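Local structure of uncharacterized protein Rv2277c (Mycobacterium tuberculosis, 5VUG) at residues 136-139 and 140-144; 228-232 and 233-237; 258-262 and 263-267. The protein is of unknown function but carries a TIM-barrel domain of the glycerophosphodiester phosphodiesterase family and so probably hydrolyses phosphoric diesters. All coordinates share one frame; numbering follows the deposited sequence.

Overall arrangement
The three contacts are worked examples of how an alpha-helix is held along its length, at its start and at its end, all within one glycerophosphodiester phosphodiesterase-type TIM barrel. Contact 1 lies within helix 134-145, contact 2 opens helix 232-239, and contact 3 closes helix 254-263. Contacts 2 and 3, with centres about 10 Å apart, touch: CG2 of Val-235 meets CD2 of Leu-265 at 3.6 Å. Contact 1 lies on the opposite side of the chain's centre, about 34 Å from contact 2 between centres. The side chain of Leu-142 is about 14 Å from the bound calcium ion; those of Trp-230 and Leu-265 lie about 11 and 12 Å from bound glycerol.

Contact 1 (136-139 and 140-144)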
ATOM      1  N   SER A 136      -6.120  -7.394 -32.559  1.00 11.00           N
ATOM      2  CA  SER A 136      -6.061  -7.243 -34.012  1.00 11.05           C
ATOM      3  C   SER A 136      -7.432  -6.916 -34.601  1.00 11.45           C
ATOM      4  O   SER A 136      -7.549  -6.066 -35.498  1.00 11.50           O
ATOM      5  CB  SER A 136      -5.504  -8.517 -34.651  1.00 12.44           C
ATOM      6  OG  SER A 136      -5.453  -8.389 -36.067  1.00 14.99           O
ATOM      7  N   ALA A 137      -8.476  -7.602 -34.133  1.00 11.32           N
ATOM      8  CA  ALA A 137      -9.814  -7.345 -34.651  1.00 10.56           C
ATOM      9  C   ALA A 137     -10.241  -5.909 -34.376  1.00 10.99           C
ATOM     10  O   ALA A 137     -10.847  -5.253 -35.238  1.00 12.09           O
ATOM     11  CB  ALA A 137     -10.809  -8.347 -34.055  1.00 11.16           C
ATOM     12  N   VAL A 138      -9.907  -5.393 -33.192  1.00 10.46           N
ATOM     13  CA  VAL A 138     -10.242  -4.009 -32.872  1.00 10.70           C
ATOM     14  C   VAL A 138      -9.451  -3.050 -33.748  1.00 11.57           C
ATOM     15  O   VAL A 138     -10.007  -2.083 -34.289  1.00 11.66           O
ATOM     16  CB  VAL A 138     -10.047  -3.723 -31.371  1.00  8.99           C
ATOM     17  CG1 VAL A 138     -10.119  -2.196 -31.100  1.00 10.25           C
ATOM     18  CG2 VAL A 138     -11.115  -4.450 -30.541  1.00 11.40           C
ATOM     19  N   ALA A 139      -8.146  -3.304 -33.908  1.00 12.08           N
ATOM     20  CA  ALA A 139      -7.319  -2.466 -34.768  1.00 11.44           C
ATOM     21  C   ALA A 139      -7.885  -2.400 -36.181  1.00 13.98           C
ATOM     22  O   ALA A 139      -7.924  -1.325 -36.790  1.00 14.55           O
ATOM     23  CB  ALA A 139      -5.874  -2.976 -34.780  1.00 12.72           C
ATOM     24  N   GLN A 140      -8.347  -3.534 -36.710  1.00 12.92           N
ATOM     25  CA  GLN A 140      -8.868  -3.555 -38.073  1.00 11.68           C
ATOM     26  C   GLN A 140     -10.130  -2.714 -38.209  1.00 12.29           C
ATOM     27  O   GLN A 140     -10.277  -1.975 -39.193  1.00 15.86           O
ATOM     28  CB  GLN A 140      -9.096  -4.993 -38.524  1.00 12.22           C
ATOM     29  CG  GLN A 140      -7.795  -5.740 -38.766  1.00 15.16           C
ATOM     30  CD  GLN A 140      -8.020  -7.205 -39.054  1.00 15.67           C
ATOM     31  OE1 GLN A 140      -8.733  -7.563 -39.998  1.00 18.53           O
ATOM     32  NE2 GLN A 140      -7.429  -8.066 -38.231  1.00 15.65           N
ATOM     33  N   VAL A 141     -11.048  -2.803 -37.237  1.00 12.52           N
ATOM     34  CA  VAL A 141     -12.237  -1.949 -37.264  1.00 11.55           C
ATOM     35  C   VAL A 141     -11.842  -0.481 -37.187  1.00 14.18           C
ATOM     36  O   VAL A 141     -12.349   0.356 -37.940  1.00 13.75           O
ATOM     37  CB  VAL A 141     -13.217  -2.315 -36.134  1.00 12.27           C
ATOM     38  CG1 VAL A 141     -14.319  -1.246 -36.033  1.00 15.76           C
ATOM     39  CG2 VAL A 141     -13.836  -3.680 -36.369  1.00 12.58           C
ATOM     40  N   LEU A 142     -10.951  -0.139 -36.256  1.00 13.97           N
ATOM     41  CA  LEU A 142     -10.570   1.263 -36.107  1.00 14.28           C
ATOM     42  C   LEU A 142      -9.913   1.798 -37.370  1.00 17.05           C
ATOM     43  O   LEU A 142     -10.128   2.958 -37.740  1.00 16.73           O
ATOM     44  CB  LEU A 142      -9.652   1.437 -34.904  1.00 14.96           C
ATOM     45  CG  LEU A 142     -10.352   1.205 -33.566  1.00 15.18           C
ATOM     46  CD1 LEU A 142      -9.347   1.308 -32.433  1.00 15.73           C
ATOM     47  CD2 LEU A 142     -11.515   2.188 -33.362  1.00 17.64           C
ATOM     48  N   THR A 143      -9.107   0.962 -38.044  1.00 18.25           N
ATOM     49  CA  THR A 143      -8.456   1.371 -39.286  1.00 21.35           C
ATOM     50  C   THR A 143      -9.477   1.597 -40.390  1.00 21.96           C
ATOM     51  O   THR A 143      -9.456   2.632 -41.072  1.00 23.44           O
ATOM     52  CB  THR A 143      -7.459   0.292 -39.734  1.00 22.76           C
ATOM     53  OG1 THR A 143      -6.366   0.220 -38.814  1.00 26.02           O
ATOM     54  CG2 THR A 143      -6.922   0.610 -41.124  1.00 27.61           C
ATOM     55  N   ARG A 144     -10.369   0.626 -40.593  1.00 21.78           N
ATOM     56  CA  ARG A 144     -11.305   0.689 -41.708  1.00 23.77           C
ATOM     57  C   ARG A 144     -12.345   1.785 -41.520  1.00 23.94           C
ATOM     58  O   ARG A 144     -12.758   2.419 -42.501  1.00 26.08           O
ATOM     59  CB  ARG A 144     -11.964  -0.671 -41.909  1.00 27.12           C
ATOM     60  CG  ARG A 144     -12.804  -0.755 -43.166  1.00 31.18           C
ATOM     61  CD  ARG A 144     -13.213  -2.184 -43.446  1.00 34.64           C
ATOM     62  NE  ARG A 144     -13.492  -2.904 -42.208  1.00 37.35           N
ATOM     63  CZ  ARG A 144     -14.599  -2.747 -41.492  1.00 38.46           C
ATOM     64  NH1 ARG A 144     -15.528  -1.889 -41.896  1.00 36.84           N
ATOM     65  NH2 ARG A 144     -14.771  -3.440 -40.373  1.00 36.96           N
TER
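With OG of Ser-136 set anti to its own backbone nitrogen and CG of Gln-140 anti to its carbonyl carbon (chi1 -71°), the two side chains meet on one flank of an alpha-helix, an i to i+4 pair on helix 134-145 of the TIM barrel. The glutamine continues extended through CG before its amide turns back, bringing NE2 to 2.9 Å from OG of Ser-136. That oxygen lies almost in the amide plane, although the N-H points at it with a bent angle of 141°. NE2 also makes a weak bond to the carbonyl oxygen of Ser-136, which already takes the regular helical bond from the backbone N of Gln-140. The side-chain amide is thus held mainly by the hydroxyl of the residue one turn earlier, with the carbonyl as a weak second partner.

A different pattern marks the apolar flank. Val-138 and Leu-142, again one turn apart, lie side by side and point the same way, CG1 of the valine being 3.8 Å from CD1 of the leucine. This flank is one of several by which the helix packs on the fold: Val-46 of strand 41-48 and Pro-54 of strand 54-56 touch Val-138, while Ile-113 of helix 109-114 and Leu-170 touch Leu-142.

Further along, the hydroxyl of Thr-143 folds back on its own helix. The carbonyl oxygen of Ala-139 accepts twice, from the backbone N of Thr-143 at 2.9 Å and from OG1 of Thr-143 at 3.0 Å. The two donors arrive from opposite faces of the carbonyl plane, with OG1 lifted 39° out of it.

Contact 2 (228-232 and 233-237)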
ATOM      1  N   GLU A 228      -6.897   7.105  -1.700  1.00 12.42           N
ATOM      2  CA  GLU A 228      -7.366   8.251  -2.480  1.00 12.95           C
ATOM      3  C   GLU A 228      -6.131   8.890  -3.115  1.00 12.65           C
ATOM      4  O   GLU A 228      -5.449   9.711  -2.491  1.00 14.59           O
ATOM      5  CB  GLU A 228      -8.129   9.207  -1.569  1.00 18.23           C
ATOM      6  CG  GLU A 228      -9.322   8.535  -0.898  1.00 23.28           C
ATOM      7  CD  GLU A 228     -10.072   9.456   0.059  1.00 29.96           C
ATOM      8  OE1 GLU A 228      -9.910  10.694  -0.034  1.00 36.48           O
ATOM      9  OE2 GLU A 228     -10.830   8.936   0.900  1.00 34.48           O
ATOM     10  N   LEU A 229      -5.844   8.512  -4.363  1.00 12.17           N
ATOM     11  CA  LEU A 229      -4.527   8.741  -4.949  1.00 12.21           C
ATOM     12  C   LEU A 229      -4.418  10.005  -5.787  1.00 12.82           C
ATOM     13  O   LEU A 229      -3.293  10.435  -6.075  1.00 13.24           O
ATOM     14  CB  LEU A 229      -4.122   7.542  -5.808  1.00 12.12           C
ATOM     15  CG  LEU A 229      -3.939   6.263  -4.987  1.00 12.40           C
ATOM     16  CD1 LEU A 229      -3.842   5.074  -5.927  1.00 12.15           C
ATOM     17  CD2 LEU A 229      -2.702   6.353  -4.087  1.00 13.75           C
ATOM     18  N   TRP A 230      -5.538  10.599  -6.196  1.00 11.74           N
ATOM     19  CA  TRP A 230      -5.516  11.809  -7.007  1.00 12.32           C
ATOM     20  C   TRP A 230      -5.635  13.023  -6.099  1.00 14.04           C
ATOM     21  O   TRP A 230      -6.638  13.178  -5.390  1.00 14.65           O
ATOM     22  CB  TRP A 230      -6.665  11.814  -8.018  1.00 12.70           C
ATOM     23  CG  TRP A 230      -6.560  10.808  -9.141  1.00 12.24           C
ATOM     24  CD1 TRP A 230      -7.427   9.779  -9.396  1.00 13.97           C
ATOM     25  CD2 TRP A 230      -5.559  10.754 -10.172  1.00 12.50           C
ATOM     26  NE1 TRP A 230      -7.023   9.087 -10.518  1.00 13.23           N
ATOM     27  CE2 TRP A 230      -5.881   9.665 -11.011  1.00 11.93           C
ATOM     28  CE3 TRP A 230      -4.423  11.520 -10.466  1.00 13.67           C
ATOM     29  CZ2 TRP A 230      -5.101   9.316 -12.120  1.00 14.69           C
ATOM     30  CZ3 TRP A 230      -3.648  11.174 -11.567  1.00 14.97           C
ATOM     31  CH2 TRP A 230      -3.993  10.082 -12.382  1.00 14.05           C
ATOM     32  N   ASP A 231      -4.612  13.874  -6.122  1.00 13.10           N
ATOM     33  CA  ASP A 231      -4.601  15.162  -5.443  1.00 14.78           C
ATOM     34  C   ASP A 231      -3.832  16.139  -6.327  1.00 16.14           C
ATOM     35  O   ASP A 231      -3.347  15.772  -7.402  1.00 15.78           O
ATOM     36  CB  ASP A 231      -4.068  15.053  -4.003  1.00 17.73           C
ATOM     37  CG  ASP A 231      -2.705  14.376  -3.910  1.00 19.85           C
ATOM     38  OD1 ASP A 231      -1.875  14.496  -4.834  1.00 17.72           O
ATOM     39  OD2 ASP A 231      -2.450  13.728  -2.874  1.00 25.14           O
ATOM     40  N   GLU A 232      -3.726  17.396  -5.886  1.00 18.00           N
ATOM     41  CA  GLU A 232      -3.033  18.383  -6.707  1.00 20.32           C
ATOM     42  C   GLU A 232      -1.613  17.931  -7.029  1.00 20.61           C
ATOM     43  O   GLU A 232      -1.159  18.056  -8.172  1.00 20.84           O
ATOM     44  CB  GLU A 232      -3.029  19.754  -6.030  1.00 24.86           C
ATOM     45  CG  GLU A 232      -2.669  20.879  -6.996  1.00 34.43           C
ATOM     46  CD  GLU A 232      -2.574  22.239  -6.324  1.00 43.21           C
ATOM     47  OE1 GLU A 232      -1.681  23.033  -6.703  1.00 44.84           O
ATOM     48  OE2 GLU A 232      -3.392  22.511  -5.417  1.00 46.54           O
ATOM     49  N   ALA A 233      -0.916  17.351  -6.047  1.00 19.78           N
ATOM     50  CA  ALA A 233       0.476  16.966  -6.264  1.00 16.43           C
ATOM     51  C   ALA A 233       0.602  15.838  -7.279  1.00 16.11           C
ATOM     52  O   ALA A 233       1.472  15.881  -8.155  1.00 16.42           O
ATOM     53  CB  ALA A 233       1.131  16.577  -4.940  1.00 19.46           C
ATOM     54  N   SER A 234      -0.246  14.814  -7.178  1.00 15.04           N
ATOM     55  CA  SER A 234      -0.113  13.701  -8.110  1.00 14.00           C
ATOM     56  C   SER A 234      -0.581  14.074  -9.512  1.00 13.81           C
ATOM     57  O   SER A 234       0.002  13.606 -10.496  1.00 15.07           O
ATOM     58  CB  SER A 234      -0.795  12.437  -7.579  1.00 13.19           C
ATOM     59  OG  SER A 234      -2.192  12.588  -7.476  1.00 13.13           O
ATOM     60  N   VAL A 235      -1.609  14.919  -9.634  1.00 14.82           N
ATOM     61  CA  VAL A 235      -2.001  15.394 -10.962  1.00 16.05           C
ATOM     62  C   VAL A 235      -0.846  16.149 -11.611  1.00 15.30           C
ATOM     63  O   VAL A 235      -0.500  15.916 -12.775  1.00 17.13           O
ATOM     64  CB  VAL A 235      -3.282  16.245 -10.890  1.00 16.39           C
ATOM     65  CG1 VAL A 235      -3.555  16.906 -12.236  1.00 18.34           C
ATOM     66  CG2 VAL A 235      -4.466  15.384 -10.478  1.00 16.40           C
ATOM     67  N   ASP A 236      -0.216  17.051 -10.852  1.00 17.70           N
ATOM     68  CA  ASP A 236       0.916  17.805 -11.380  1.00 19.59           C
ATOM     69  C   ASP A 236       2.064  16.889 -11.782  1.00 19.08           C
ATOM     70  O   ASP A 236       2.725  17.123 -12.802  1.00 19.57           O
ATOM     71  CB  ASP A 236       1.388  18.841 -10.364  1.00 24.03           C
ATOM     72  CG  ASP A 236       2.696  19.511 -10.779  1.00 35.14           C
ATOM     73  OD1 ASP A 236       3.786  18.999 -10.424  1.00 37.14           O
ATOM     74  OD2 ASP A 236       2.634  20.542 -11.483  1.00 39.25           O
ATOM     75  N   CYS A 237       2.341  15.858 -10.979  1.00 17.69           N
ATOM     76  CA  CYS A 237       3.365  14.882 -11.353  1.00 17.19           C
ATOM     77  C   CYS A 237       3.067  14.262 -12.718  1.00 18.19           C
ATOM     78  O   CYS A 237       3.949  14.179 -13.583  1.00 18.01           O
ATOM     79  CB  CYS A 237       3.490  13.811 -10.265  1.00 16.43           C
ATOM     80  SG  CYS A 237       4.241  12.246 -10.794  1.00 20.37           S
TER
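The hydroxyl of Ser-234 is used twice at the mouth of helix 232-239: OG donates to the carbonyl oxygen of Leu-229 at 2.8 Å and accepts from the backbone N of Asp-231 at 3.1 Å. The first bond lies in the carbonyl plane, on a lone pair; the second is nearly straight, at 165°. One buried side-chain oxygen therefore ties two points of the incoming loop to the first turn of the helix. Its chi1 of 65° tucks OG between the serine's own backbone nitrogen and carbonyl carbon, facing back toward the loop.

Asp-231 completes the exchange from the N-cap position. Its carboxylate oxygen OD1 accepts from the backbone N of Ser-234 at 2.9 Å, closing a capping box in which each residue's side chain bonds the other's backbone N-H. The cap satisfies an amide that has no earlier helical carbonyl to use, and a carboxylate here would be expected to interact well with the helix dipole.

Apolar packing follows at the next residue. CE3 of the Trp-230 indole meets CG2 of Val-235 at 3.9 Å, the two side chains crossing at about a right angle, and CG2 of Val-235 also lies 3.3 Å from the carbonyl oxygen of Asp-231.

The junction is built into its surroundings on several sides. Cys-237 forms a disulfide with Cys-192, and Glu-228 packs on Asn-189 of the second subunit. The indole NE1 bonds the carbonyl oxygen of Phe-204 in strand 201-205, Phe-238 meets the ring edge-to-face, Leu-229 packs on helix 176-189, and Trp-230 and Val-235 both touch Ile-263 of helix 254-263.

Contact 3 (258-262 and 263-267); sequences RLAHK and IGLDA
Leu-259 and Ile-263, one turn apart, cross at a slant, CD1 of the leucine touching CG2 of the isoleucine at 3.9 Å. With chi1 at 70°, the isoleucine branch CG1 is folded back to within 3.3 Å of the carbonyl oxygen of Leu-259, so both of its branches lie against the last turn. Beyond Gly-264 the chain turns, and the Leu-265 side chain leans back on that last turn: its CD1 rests on CB of Ala-260 at 3.6 Å, an i to i+5 apolar contact. Val-246 and Leu-206 also pack on Leu-265, while the ring of His-261 turns elsewhere, its NE2 bonding Asp-10.

The backbone explains this arrangement. Gly-264 has a positive phi of 80°, a conformation glycine adopts readily. Its N makes a hydrogen bond to the carbonyl oxygen of His-261, from above the carbonyl plane, and a weak one to that of Ala-260. The 5→2 bond to His-261, together with the 6→1 bond from Leu-265 N to Ala-260 O at 3.0 Å, defines a Schellman motif, here accompanied by the Ala-260 and Leu-265 apolar contact, ending helix 254-263 and leading into barrel strand 267-270.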
ATOM      1  N   ARG A 258     -16.524  17.469  -7.321  1.00 13.22           N
ATOM      2  CA  ARG A 258     -15.853  18.658  -6.807  1.00 13.33           C
ATOM      3  C   ARG A 258     -14.362  18.427  -6.624  1.00 13.62           C
ATOM      4  O   ARG A 258     -13.548  19.311  -6.931  1.00 14.56           O
ATOM      5  CB  ARG A 258     -16.489  19.085  -5.489  1.00 13.90           C
ATOM      6  CG  ARG A 258     -17.866  19.646  -5.691  1.00 14.94           C
ATOM      7  CD  ARG A 258     -18.564  19.937  -4.381  1.00 17.12           C
ATOM      8  NE  ARG A 258     -19.932  20.352  -4.647  1.00 17.66           N
ATOM      9  CZ  ARG A 258     -20.900  20.388  -3.741  1.00 20.28           C
ATOM     10  NH1 ARG A 258     -20.652  20.036  -2.487  1.00 22.76           N
ATOM     11  NH2 ARG A 258     -22.117  20.782  -4.095  1.00 21.74           N
ATOM     12  N   LEU A 259     -13.980  17.251  -6.120  1.00 14.14           N
ATOM     13  CA  LEU A 259     -12.560  16.941  -5.986  1.00 15.56           C
ATOM     14  C   LEU A 259     -11.872  16.941  -7.348  1.00 13.97           C
ATOM     15  O   LEU A 259     -10.837  17.593  -7.529  1.00 17.21           O
ATOM     16  CB  LEU A 259     -12.377  15.604  -5.266  1.00 16.23           C
ATOM     17  CG  LEU A 259     -10.953  15.046  -5.193  1.00 19.57           C
ATOM     18  CD1 LEU A 259     -10.018  15.989  -4.431  1.00 21.44           C
ATOM     19  CD2 LEU A 259     -10.975  13.677  -4.547  1.00 21.05           C
ATOM     20  N   ALA A 260     -12.453  16.233  -8.325  1.00 12.48           N
ATOM     21  CA  ALA A 260     -11.868  16.156  -9.664  1.00 11.58           C
ATOM     22  C   ALA A 260     -11.717  17.538 -10.284  1.00 12.79           C
ATOM     23  O   ALA A 260     -10.701  17.841 -10.925  1.00 13.54           O
ATOM     24  CB  ALA A 260     -12.760  15.296 -10.561  1.00 11.37           C
ATOM     25  N   HIS A 261     -12.732  18.384 -10.112  1.00 12.54           N
ATOM     26  CA  HIS A 261     -12.686  19.735 -10.650  1.00 11.88           C
ATOM     27  C   HIS A 261     -11.597  20.561  -9.973  1.00 12.99           C
ATOM     28  O   HIS A 261     -10.828  21.265 -10.641  1.00 15.12           O
ATOM     29  CB  HIS A 261     -14.053  20.383 -10.447  1.00 11.13           C
ATOM     30  CG  HIS A 261     -14.268  21.603 -11.277  1.00 13.89           C
ATOM     31  ND1 HIS A 261     -13.626  22.796 -11.024  1.00 16.71           N
ATOM     32  CD2 HIS A 261     -15.049  21.814 -12.362  1.00 16.36           C
ATOM     33  CE1 HIS A 261     -14.011  23.692 -11.914  1.00 19.21           C
ATOM     34  NE2 HIS A 261     -14.875  23.121 -12.736  1.00 18.02           N
ATOM     35  N   LYS A 262     -11.525  20.491  -8.641  1.00 14.08           N
ATOM     36  CA  LYS A 262     -10.562  21.297  -7.891  1.00 16.28           C
ATOM     37  C   LYS A 262      -9.133  20.944  -8.273  1.00 15.96           C
ATOM     38  O   LYS A 262      -8.274  21.828  -8.399  1.00 18.40           O
ATOM     39  CB  LYS A 262     -10.770  21.087  -6.392  1.00 20.28           C
ATOM     40  CG  LYS A 262      -9.750  21.819  -5.511  1.00 24.29           C
ATOM     41  CD  LYS A 262      -9.955  21.519  -4.022  1.00 30.15           C
ATOM     42  CE  LYS A 262      -9.598  20.072  -3.678  1.00 37.43           C
ATOM     43  NZ  LYS A 262      -9.798  19.747  -2.224  1.00 40.27           N
ATOM     44  N   ILE A 263      -8.852  19.654  -8.454  1.00 15.71           N
ATOM     45  CA  ILE A 263      -7.486  19.231  -8.758  1.00 15.76           C
ATOM     46  C   ILE A 263      -7.184  19.222 -10.250  1.00 17.13           C
ATOM     47  O   ILE A 263      -6.029  18.988 -10.633  1.00 18.80           O
ATOM     48  CB  ILE A 263      -7.124  17.891  -8.085  1.00 16.13           C
ATOM     49  CG1 ILE A 263      -7.899  16.727  -8.720  1.00 15.38           C
ATOM     50  CG2 ILE A 263      -7.394  17.972  -6.591  1.00 17.52           C
ATOM     51  CD1 ILE A 263      -7.635  15.382  -8.053  1.00 13.93           C
ATOM     52  N   GLY A 264      -8.174  19.468 -11.100  1.00 16.48           N
ATOM     53  CA  GLY A 264      -7.910  19.591 -12.519  1.00 15.93           C
ATOM     54  C   GLY A 264      -7.770  18.291 -13.283  1.00 16.00           C
ATOM     55  O   GLY A 264      -6.991  18.232 -14.241  1.00 17.12           O
ATOM     56  N   LEU A 265      -8.486  17.238 -12.890  1.00 14.51           N
ATOM     57  CA  LEU A 265      -8.521  16.046 -13.728  1.00 11.41           C
ATOM     58  C   LEU A 265      -9.069  16.397 -15.108  1.00 10.59           C
ATOM     59  O   LEU A 265     -10.015  17.178 -15.240  1.00 13.11           O
ATOM     60  CB  LEU A 265      -9.405  14.970 -13.103  1.00 13.05           C
ATOM     61  CG  LEU A 265      -8.971  14.385 -11.761  1.00 12.28           C
ATOM     62  CD1 LEU A 265      -9.897  13.233 -11.370  1.00 13.22           C
ATOM     63  CD2 LEU A 265      -7.517  13.928 -11.799  1.00 16.40           C
ATOM     64  N   ASP A 266      -8.471  15.804 -16.140  1.00 10.05           N
ATOM     65  CA  ASP A 266      -8.926  16.060 -17.502  1.00 10.71           C
ATOM     66  C   ASP A 266     -10.309  15.481 -17.751  1.00 10.50           C
ATOM     67  O   ASP A 266     -11.051  15.998 -18.599  1.00 11.71           O
ATOM     68  CB  ASP A 266      -7.934  15.483 -18.507  1.00 11.90           C
ATOM     69  CG  ASP A 266      -6.600  16.177 -18.452  1.00 15.02           C
ATOM     70  OD1 ASP A 266      -6.448  17.246 -19.085  1.00 20.07           O
ATOM     71  OD2 ASP A 266      -5.717  15.672 -17.745  1.00 12.69           O
ATOM     72  N   ALA A 267     -10.664  14.407 -17.043  1.00 10.01           N
ATOM     73  CA  ALA A 267     -11.902  13.693 -17.315  1.00 10.16           C
ATOM     74  C   ALA A 267     -12.362  12.969 -16.060  1.00  9.37           C
ATOM     75  O   ALA A 267     -11.555  12.628 -15.182  1.00 10.01           O
ATOM     76  CB  ALA A 267     -11.692  12.665 -18.440  1.00 10.79           C
TER